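Local coordinates for putative DNA binding protein (Bacteroides thetaiotaomicron VPI-5482, PDB 3HTN), which is of uncertain function but binds metal ions through its PCC (DUF296) domain, assembles from three chains and may bind DNA, at residues G83-M88 and V92-H97; N33-C36 and G40-S43; L55-F60 and L96-G101. All coordinates share one frame; numbering follows the deposited sequence. Where two conformers were deposited one is given.

Interaction 1. Residues G83-M88 and V92-H97; sequences GNISSM and VYLHLH. With SO4 (sulfate ion), chain G.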
loop_
_atom_site.group_PDB
_atom_site.type_symbol
_atom_site.label_atom_id
_atom_site.label_comp_id
_atom_site.label_asym_id
_atom_site.label_seq_id
_atom_site.Cartn_x
_atom_site.Cartn_y
_atom_site.Cartn_z
ATOM N N GLY A 83 -0.845 5.110 -5.690
ATOM C CA GLY A 83 -0.972 5.489 -7.046
ATOM C C GLY A 83 0.296 5.902 -7.691
ATOM O O GLY A 83 1.381 5.796 -7.122
ATOM N N ASN A 84 0.119 6.367 -8.916
ATOM C CA ASN A 84 1.259 6.714 -9.728
ATOM C C ASN A 84 1.086 8.030 -10.466
ATOM O O ASN A 84 -0.019 8.551 -10.573
ATOM C CB ASN A 84 1.627 5.525 -10.628
ATOM C CG ASN A 84 0.509 5.101 -11.527
ATOM O OD1 ASN A 84 -0.024 5.926 -12.231
ATOM N ND2 ASN A 84 0.148 3.804 -11.510
ATOM N N ILE A 85 2.211 8.555 -10.951
ATOM C CA ILE A 85 2.282 9.826 -11.610
ATOM C C ILE A 85 2.863 9.549 -12.970
ATOM O O ILE A 85 3.799 8.746 -13.121
ATOM C CB ILE A 85 3.263 10.800 -10.888
ATOM C CG1 ILE A 85 2.880 10.978 -9.406
ATOM C CG2 ILE A 85 3.338 12.141 -11.616
ATOM C CD1 ILE A 85 4.023 11.481 -8.533
ATOM N N SER A 86 2.309 10.234 -13.966
ATOM C CA SER A 86 2.783 10.159 -15.339
ATOM C C SER A 86 2.372 11.473 -15.986
ATOM O O SER A 86 1.966 12.403 -15.279
ATOM C CB SER A 86 2.192 8.910 -16.033
ATOM O OG SER A 86 0.780 8.855 -15.946
ATOM N N SER A 87 2.477 11.579 -17.310
ATOM C CA SER A 87 1.966 12.756 -18.006
ATOM C C SER A 87 1.005 12.347 -19.113
ATOM O O SER A 87 1.089 11.246 -19.664
ATOM C CB SER A 87 3.088 13.612 -18.607
ATOM O OG SER A 87 3.854 12.846 -19.515
HETATM N N MSE A 88 0.064 13.243 -19.389
HETATM C CA MSE A 88 -0.852 13.094 -20.502
HETATM C C MSE A 88 -1.297 14.474 -20.978
HETATM O O MSE A 88 -1.595 15.344 -20.160
HETATM C CB MSE A 88 -2.042 12.256 -20.055
HETATM C CG MSE A 88 -2.977 11.867 -21.128
HETATM SE SE MSE A 88 -4.109 10.380 -20.576
HETATM C CE MSE A 88 -4.211 9.811 -22.357
ATOM N N VAL A 92 0.112 16.929 -15.767
ATOM C CA VAL A 92 0.307 15.850 -14.809
ATOM C C VAL A 92 -0.892 14.911 -14.928
ATOM O O VAL A 92 -2.034 15.364 -15.043
ATOM C CB VAL A 92 0.427 16.394 -13.350
ATOM C CG1 VAL A 92 0.304 15.261 -12.313
ATOM C CG2 VAL A 92 1.730 17.160 -13.166
ATOM N N TYR A 93 -0.641 13.597 -14.871
ATOM C CA TYR A 93 -1.696 12.596 -14.856
ATOM C C TYR A 93 -1.493 11.742 -13.612
ATOM O O TYR A 93 -0.451 11.117 -13.461
ATOM C CB TYR A 93 -1.642 11.724 -16.102
ATOM C CG TYR A 93 -2.849 10.831 -16.196
ATOM C CD1 TYR A 93 -2.857 9.561 -15.651
ATOM C CD2 TYR A 93 -3.993 11.262 -16.830
ATOM C CE1 TYR A 93 -3.956 8.739 -15.746
ATOM C CE2 TYR A 93 -5.122 10.437 -16.926
ATOM C CZ TYR A 93 -5.093 9.176 -16.379
ATOM O OH TYR A 93 -6.197 8.355 -16.458
ATOM N N LEU A 94 -2.464 11.780 -12.704
ATOM C CA LEU A 94 -2.435 10.963 -11.512
ATOM C C LEU A 94 -3.416 9.812 -11.656
ATOM O O LEU A 94 -4.523 10.003 -12.111
ATOM C CB LEU A 94 -2.838 11.770 -10.289
ATOM C CG LEU A 94 -1.954 12.946 -9.947
ATOM C CD1 LEU A 94 -2.398 13.540 -8.605
ATOM C CD2 LEU A 94 -0.523 12.511 -9.912
ATOM N N HIS A 95 -2.994 8.605 -11.277
ATOM C CA HIS A 95 -3.854 7.447 -11.201
ATOM C C HIS A 95 -3.748 6.942 -9.773
ATOM O O HIS A 95 -2.720 6.417 -9.396
ATOM C CB HIS A 95 -3.427 6.398 -12.223
ATOM C CG HIS A 95 -4.352 5.237 -12.326
ATOM N ND1 HIS A 95 -3.960 4.033 -12.861
ATOM C CD2 HIS A 95 -5.631 5.066 -11.898
ATOM C CE1 HIS A 95 -4.975 3.181 -12.796
ATOM N NE2 HIS A 95 -6.008 3.791 -12.236
ATOM N N LEU A 96 -4.808 7.164 -9.006
ATOM C CA LEU A 96 -4.819 6.924 -7.578
ATOM C C LEU A 96 -5.970 6.028 -7.215
ATOM O O LEU A 96 -7.095 6.254 -7.643
ATOM C CB LEU A 96 -4.986 8.261 -6.826
ATOM C CG LEU A 96 -4.006 9.387 -7.165
ATOM C CD1 LEU A 96 -4.333 10.649 -6.358
ATOM C CD2 LEU A 96 -2.558 8.919 -6.949
ATOM N N HIS A 97 -5.683 4.992 -6.443
ATOM C CA HIS A 97 -6.688 4.172 -5.825
ATOM C C HIS A 97 -6.607 4.335 -4.308
ATOM O O HIS A 97 -5.633 4.874 -3.772
ATOM C CB HIS A 97 -6.505 2.707 -6.224
ATOM C CG HIS A 97 -6.889 2.394 -7.636
ATOM N ND1 HIS A 97 -7.123 1.107 -8.064
ATOM C CD2 HIS A 97 -7.125 3.195 -8.703
ATOM C CE1 HIS A 97 -7.459 1.138 -9.348
ATOM N NE2 HIS A 97 -7.531 2.397 -9.738
HETATM S S SO4 G . 2.241 14.111 -22.713
HETATM O O1 SO4 G . 1.137 13.738 -23.640
HETATM O O2 SO4 G . 1.761 15.187 -21.809
HETATM O O3 SO4 G . 3.383 14.627 -23.467
HETATM O O4 SO4 G . 2.780 12.926 -22.044
HETATM O O HOH W 1 -0.271 8.293 -13.526
HETATM O O HOH W 2 -3.073 14.747 -17.602
#
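Asn84 and His95 exchange two backbone hydrogen bonds across a beta hairpin, and Ser86 and Tyr93 exchange two more, so 83-88 and 92-97 are antiparallel neighbours in the main sheet of the PCC domain. In the second pair Ser86 N meets Tyr93 O in the carbonyl plane, whereas Tyr93 N sits 44° above the plane of the Ser86 carbonyl.

Followed outward, with CG anti to the backbone N (chi1 -171°), the Tyr93 side chain passes between two residues of the opposing strand. Tyr93 CB lies 3.8 Å from Ser86 OG, itself hydrogen-bonded to Arg134 NE, and Tyr93 CD1 adjoins that OG at 3.7 Å. Tyr93 CD2 rests 3.9 Å from Met88 CB, and CE2 of the same ring lies 3.8 Å from Met88 SE, a Met-aromatic contact made obliquely by an extended selenomethionine alongside. At the tip, OH is hydrogen-bonded to Asn143. With an alanine here, Asn143 ND2 would probably lose its hydroxyl mate and the Met88 chain would be freer to turn.

Beyond Tyr93, Asn84 OD1 touches His95 CB, the amide and imidazole planes being 68° apart. Asn84 ND2 and His95 ND1 are both hydrogen-bonded to Glu122 OE1 of the second subunit, which probably fixes the rotation of the ring whose NE2 is a nickel ligand. On the other face Ile85 CG1 packs against Leu94 CD2 at 3.8 Å. Gly83 suits its place because a CB would collide with His95 O and Leu96 CD2. Near the turn a sulfate ion, probably from the crystallisation liquor, takes a 2.7 Å hydrogen bond at O4 from Ser87 OG.

Interaction 2. Residues N33-C36 and G40-S43; sequences NAFC and GILS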
loop_
_atom_site.group_PDB
_atom_site.type_symbol
_atom_site.label_atom_id
_atom_site.label_comp_id
_atom_site.label_asym_id
_atom_site.label_seq_id
_atom_site.Cartn_x
_atom_site.Cartn_y
_atom_site.Cartn_z
ATOM N N ASN A 33 -2.161 16.929 -7.407
ATOM C CA ASN A 33 -1.913 17.372 -8.781
ATOM C C ASN A 33 -1.085 18.642 -8.770
ATOM O O ASN A 33 -0.040 18.723 -9.423
ATOM C CB ASN A 33 -3.227 17.612 -9.549
ATOM C CG ASN A 33 -3.795 16.344 -10.154
ATOM O OD1 ASN A 33 -3.297 15.847 -11.161
ATOM N ND2 ASN A 33 -4.856 15.833 -9.560
ATOM N N ALA A 34 -1.527 19.606 -7.968
ATOM C CA ALA A 34 -0.865 20.908 -7.865
ATOM C C ALA A 34 0.587 20.774 -7.382
ATOM O O ALA A 34 1.486 21.464 -7.891
ATOM C CB ALA A 34 -1.654 21.813 -6.933
ATOM N N PHE A 35 0.811 19.872 -6.426
ATOM C CA PHE A 35 2.145 19.607 -5.944
ATOM C C PHE A 35 3.071 19.096 -7.043
ATOM O O PHE A 35 4.164 19.589 -7.219
ATOM C CB PHE A 35 2.111 18.580 -4.817
ATOM C CG PHE A 35 3.456 18.297 -4.294
ATOM C CD1 PHE A 35 4.049 19.196 -3.457
ATOM C CD2 PHE A 35 4.171 17.182 -4.709
ATOM C CE1 PHE A 35 5.330 18.996 -3.009
ATOM C CE2 PHE A 35 5.447 16.992 -4.286
ATOM C CZ PHE A 35 6.021 17.886 -3.416
ATOM N N CYS A 36 2.619 18.077 -7.758
ATOM C CA CYS A 36 3.400 17.488 -8.828
ATOM C C CYS A 36 3.674 18.503 -9.925
ATOM O O CYS A 36 4.766 18.530 -10.495
ATOM C CB CYS A 36 2.694 16.267 -9.416
ATOM S SG CYS A 36 2.557 14.884 -8.278
ATOM N N GLY A 40 7.303 19.895 -11.006
ATOM C CA GLY A 40 7.653 19.403 -12.335
ATOM C C GLY A 40 7.872 17.906 -12.380
ATOM O O GLY A 40 8.731 17.435 -13.120
ATOM N N ILE A 41 7.087 17.153 -11.606
ATOM C CA ILE A 41 7.292 15.714 -11.511
ATOM C C ILE A 41 6.676 15.064 -12.745
ATOM O O ILE A 41 5.491 15.204 -13.003
ATOM C CB ILE A 41 6.694 15.132 -10.247
ATOM C CG1 ILE A 41 7.380 15.747 -9.027
ATOM C CG2 ILE A 41 6.889 13.640 -10.248
ATOM C CD1 ILE A 41 6.820 15.312 -7.695
ATOM N N LEU A 42 7.512 14.378 -13.507
ATOM C CA LEU A 42 7.092 13.771 -14.766
ATOM C C LEU A 42 6.487 12.391 -14.572
ATOM O O LEU A 42 5.585 11.995 -15.311
ATOM C CB LEU A 42 8.306 13.684 -15.697
ATOM C CG LEU A 42 9.036 14.994 -15.999
ATOM C CD1 LEU A 42 10.256 14.710 -16.841
ATOM C CD2 LEU A 42 8.075 15.942 -16.692
ATOM N N SER A 43 7.045 11.649 -13.617
ATOM C CA SER A 43 6.543 10.343 -13.238
ATOM C C SER A 43 7.012 10.049 -11.830
ATOM O O SER A 43 7.938 10.701 -11.314
ATOM C CB SER A 43 6.987 9.243 -14.207
ATOM O OG SER A 43 8.373 8.988 -14.093
#
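Phe35 carries its ring with CG anti to the backbone N (chi1 -179°), while Ile41 sets CG1 anti to its own carbonyl carbon (chi1 -62°) and runs on extended to CD1. These torsions bring the far end of the isoleucine to the phenylalanine, where Ile41 CD1 lies 4.0 Å from Phe35 CE2. The methyl comes to the ring obliquely. Behind this pair, nearer the backbone, Cys36 CB and Ile41 CB stand 4.2 Å apart.

The frame for these contacts is the C-terminal end of helix 28-39, closed by a Schellman motif. Gly40 leaves the helix with positive phi, a conformation that glycine adopts at little cost, and the chain turns back on itself. Ile41 N can then reach the last turn and donate to Cys36 O at 2.9 Å. The donor is tilted only slightly, by 17°, from the carbonyl plane. Ile41 CB, at 3.9 Å from Cys36 O, lies close beside the accepting carbonyl.

An apolar pair bracketing the reversal commonly accompanies this cap, and Cys36 and Ile41 occupy those positions. Both also touch Ile85 of strand 76-88, so the helix end is seated on the sheet as well as closed. Phe35 is suited to its buried place by its broad apolar ring, which Tyr9, Tyr11 and Tyr18 meet in edge-to-face contacts.

Chemically, the contact divides its work. Cys36 O accepts a hydrogen bond from Ile41 N, beyond the last helical turn, while the carbon contacts of Ile41 keep apolar surface beside that bond, which probably limits the access of water to it, although Gly40 itself is exposed.

Interaction 3. Residues L55-F60 and L96-G101; sequences LTLRFF and LHITVG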
loop_
_atom_site.group_PDB
_atom_site.type_symbol
_atom_site.label_atom_id
_atom_site.label_comp_id
_atom_site.label_asym_id
_atom_site.label_seq_id
_atom_site.Cartn_x
_atom_site.Cartn_y
_atom_site.Cartn_z
ATOM N N LEU A 55 -15.621 11.499 0.103
ATOM C CA LEU A 55 -14.878 10.657 -0.823
ATOM C C LEU A 55 -15.683 10.408 -2.059
ATOM O O LEU A 55 -16.865 10.113 -1.944
ATOM C CB LEU A 55 -14.655 9.289 -0.180
ATOM C CG LEU A 55 -13.944 8.215 -1.000
ATOM C CD1 LEU A 55 -12.493 8.605 -1.328
ATOM C CD2 LEU A 55 -14.010 6.872 -0.302
ATOM N N THR A 56 -15.045 10.488 -3.221
ATOM C CA THR A 56 -15.700 10.087 -4.457
ATOM C C THR A 56 -14.839 9.013 -5.117
ATOM O O THR A 56 -13.657 9.241 -5.406
ATOM C CB THR A 56 -15.927 11.230 -5.429
ATOM O OG1 THR A 56 -16.653 12.266 -4.757
ATOM C CG2 THR A 56 -16.746 10.745 -6.643
ATOM N N LEU A 57 -15.468 7.865 -5.380
ATOM C CA LEU A 57 -14.872 6.745 -6.102
ATOM C C LEU A 57 -15.570 6.543 -7.413
ATOM O O LEU A 57 -16.745 6.882 -7.539
ATOM C CB LEU A 57 -14.977 5.462 -5.284
ATOM C CG LEU A 57 -14.382 5.475 -3.878
ATOM C CD1 LEU A 57 -14.704 4.163 -3.145
ATOM C CD2 LEU A 57 -12.860 5.786 -3.906
ATOM N N ARG A 58 -14.858 6.001 -8.397
ATOM C CA ARG A 58 -15.433 5.637 -9.689
ATOM C C ARG A 58 -15.357 4.145 -9.903
ATOM O O ARG A 58 -14.292 3.549 -9.714
ATOM C CB ARG A 58 -14.696 6.316 -10.828
ATOM C CG ARG A 58 -15.226 5.931 -12.202
ATOM C CD ARG A 58 -14.761 6.832 -13.287
ATOM N NE ARG A 58 -15.354 8.151 -13.172
ATOM C CZ ARG A 58 -15.058 9.208 -13.932
ATOM N NH1 ARG A 58 -14.098 9.158 -14.820
ATOM N NH2 ARG A 58 -15.684 10.344 -13.753
ATOM N N PHE A 59 -16.461 3.564 -10.369
ATOM C CA PHE A 59 -16.474 2.168 -10.820
ATOM C C PHE A 59 -16.824 2.155 -12.307
ATOM O O PHE A 59 -17.867 2.592 -12.716
ATOM C CB PHE A 59 -17.430 1.288 -10.025
ATOM C CG PHE A 59 -17.180 -0.173 -10.221
ATOM C CD1 PHE A 59 -16.222 -0.810 -9.465
ATOM C CD2 PHE A 59 -17.896 -0.905 -11.160
ATOM C CE1 PHE A 59 -15.966 -2.175 -9.642
ATOM C CE2 PHE A 59 -17.610 -2.254 -11.332
ATOM C CZ PHE A 59 -16.657 -2.853 -10.575
ATOM N N PHE A 60 -15.890 1.641 -13.101
ATOM C CA PHE A 60 -16.027 1.543 -14.550
ATOM C C PHE A 60 -16.438 0.139 -14.965
ATOM O O PHE A 60 -15.828 -0.823 -14.529
ATOM C CB PHE A 60 -14.706 1.934 -15.164
ATOM C CG PHE A 60 -14.642 1.783 -16.633
ATOM C CD1 PHE A 60 -15.330 2.625 -17.451
ATOM C CD2 PHE A 60 -13.872 0.782 -17.196
ATOM C CE1 PHE A 60 -15.256 2.488 -18.853
ATOM C CE2 PHE A 60 -13.776 0.653 -18.575
ATOM C CZ PHE A 60 -14.467 1.517 -19.397
ATOM N N LEU A 96 -4.808 7.164 -9.006
ATOM C CA LEU A 96 -4.819 6.924 -7.578
ATOM C C LEU A 96 -5.970 6.028 -7.215
ATOM O O LEU A 96 -7.095 6.254 -7.643
ATOM C CB LEU A 96 -4.986 8.261 -6.826
ATOM C CG LEU A 96 -4.006 9.387 -7.165
ATOM C CD1 LEU A 96 -4.333 10.649 -6.358
ATOM C CD2 LEU A 96 -2.558 8.919 -6.949
ATOM N N HIS A 97 -5.683 4.992 -6.443
ATOM C CA HIS A 97 -6.688 4.172 -5.825
ATOM C C HIS A 97 -6.607 4.335 -4.308
ATOM O O HIS A 97 -5.633 4.874 -3.772
ATOM C CB HIS A 97 -6.505 2.707 -6.224
ATOM C CG HIS A 97 -6.889 2.394 -7.636
ATOM N ND1 HIS A 97 -7.123 1.107 -8.064
ATOM C CD2 HIS A 97 -7.125 3.195 -8.703
ATOM C CE1 HIS A 97 -7.459 1.138 -9.348
ATOM N NE2 HIS A 97 -7.531 2.397 -9.738
ATOM N N ILE A 98 -7.629 3.890 -3.601
ATOM C CA ILE A 98 -7.699 4.153 -2.191
ATOM C C ILE A 98 -8.498 3.079 -1.498
ATOM O O ILE A 98 -9.385 2.465 -2.098
ATOM C CB ILE A 98 -8.334 5.556 -1.963
ATOM C CG1 ILE A 98 -8.076 6.145 -0.573
ATOM C CG2 ILE A 98 -9.874 5.569 -2.296
ATOM C CD1 ILE A 98 -8.548 7.581 -0.417
ATOM N N THR A 99 -8.184 2.903 -0.208
ATOM C CA THR A 99 -8.872 2.058 0.711
ATOM C C THR A 99 -9.160 2.913 1.915
ATOM O O THR A 99 -8.242 3.591 2.440
ATOM C CB THR A 99 -8.059 0.838 1.129
ATOM O OG1 THR A 99 -7.499 0.219 -0.041
ATOM C CG2 THR A 99 -8.915 -0.129 1.939
ATOM N N VAL A 100 -10.415 2.929 2.323
ATOM C CA VAL A 100 -10.846 3.689 3.477
ATOM C C VAL A 100 -11.605 2.825 4.483
ATOM O O VAL A 100 -12.183 1.817 4.118
ATOM C CB VAL A 100 -11.717 4.908 3.092
ATOM C CG1 VAL A 100 -10.949 5.822 2.116
ATOM C CG2 VAL A 100 -13.070 4.456 2.523
ATOM N N GLY A 101 -11.550 3.231 5.755
ATOM C CA GLY A 101 -12.352 2.678 6.837
ATOM C C GLY A 101 -13.450 3.614 7.238
ATOM O O GLY A 101 -13.241 4.823 7.383
#
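Leu57 and Ile98 make the tightest contact between these two strands: the side chains cross at about a right angle, and Leu57 CD2 comes within 3.4 Å of Ile98 CG2, less than the usual van der Waals separation. Ile98 offers this methyl because CG1 stands anti to the backbone N (chi1 -162°), leaving CG2 between N and the carbonyl carbon.

The other apolar pairs belong to Leu55. The Leu55 and Ile98 side chains slide past each other in opposite directions, Leu55 CD1 lying 4.1 Å from Ile98 CG2; Leu55 CD2 reaches Val100 tip to tip, 3.8 Å from Val100 CG2. Branched aliphatic residues suit this interface, since leucine and valine each fork into two methyls, and isoleucine sets its two at different levels. Ile78 and Met76 of strand 76-88 extend the same apolar cluster, touching Ile98 and Val100 respectively.

No hydrogen bonds join the segments, whose axes approach to 9.0 Å with N-to-C directions 117° apart; strand 107-117 lies between them in the sheet order. Polar roles belong to residues outside this apolar contact: His97 NE2 binds nickel, and Thr99 bonds through OG1 to Ser79 OG of the second subunit.

Side chains of next-but-one strands can meet where a sheet curls over its inner face; such a curled antiparallel sheet around an aliphatic core is consistent with the PCC domain.

How the interactions relate
Strand 91-101 ties interactions 1 and 3 together: Leu96 and His97 belong to both, although the two centres lie 14 Å apart. Interaction 2 sits against interaction 1, with centres 9 Å apart, and they touch where Ile85 CD1 meets Cys36 SG at 3.7 Å and Ile85 O meets Ser43 CB at 3.4 Å. It is 21 Å between centres from interaction 3, on the other side of the chain's middle. The nickel lies where 1 and 3 adjoin, bound by His95 and His97; the side chain of Leu57 is about 10 Å from the nickel, and that of Cys36 about 11 Å from the His95 side chain. Interactions 1 and 3 also both reach the second subunit.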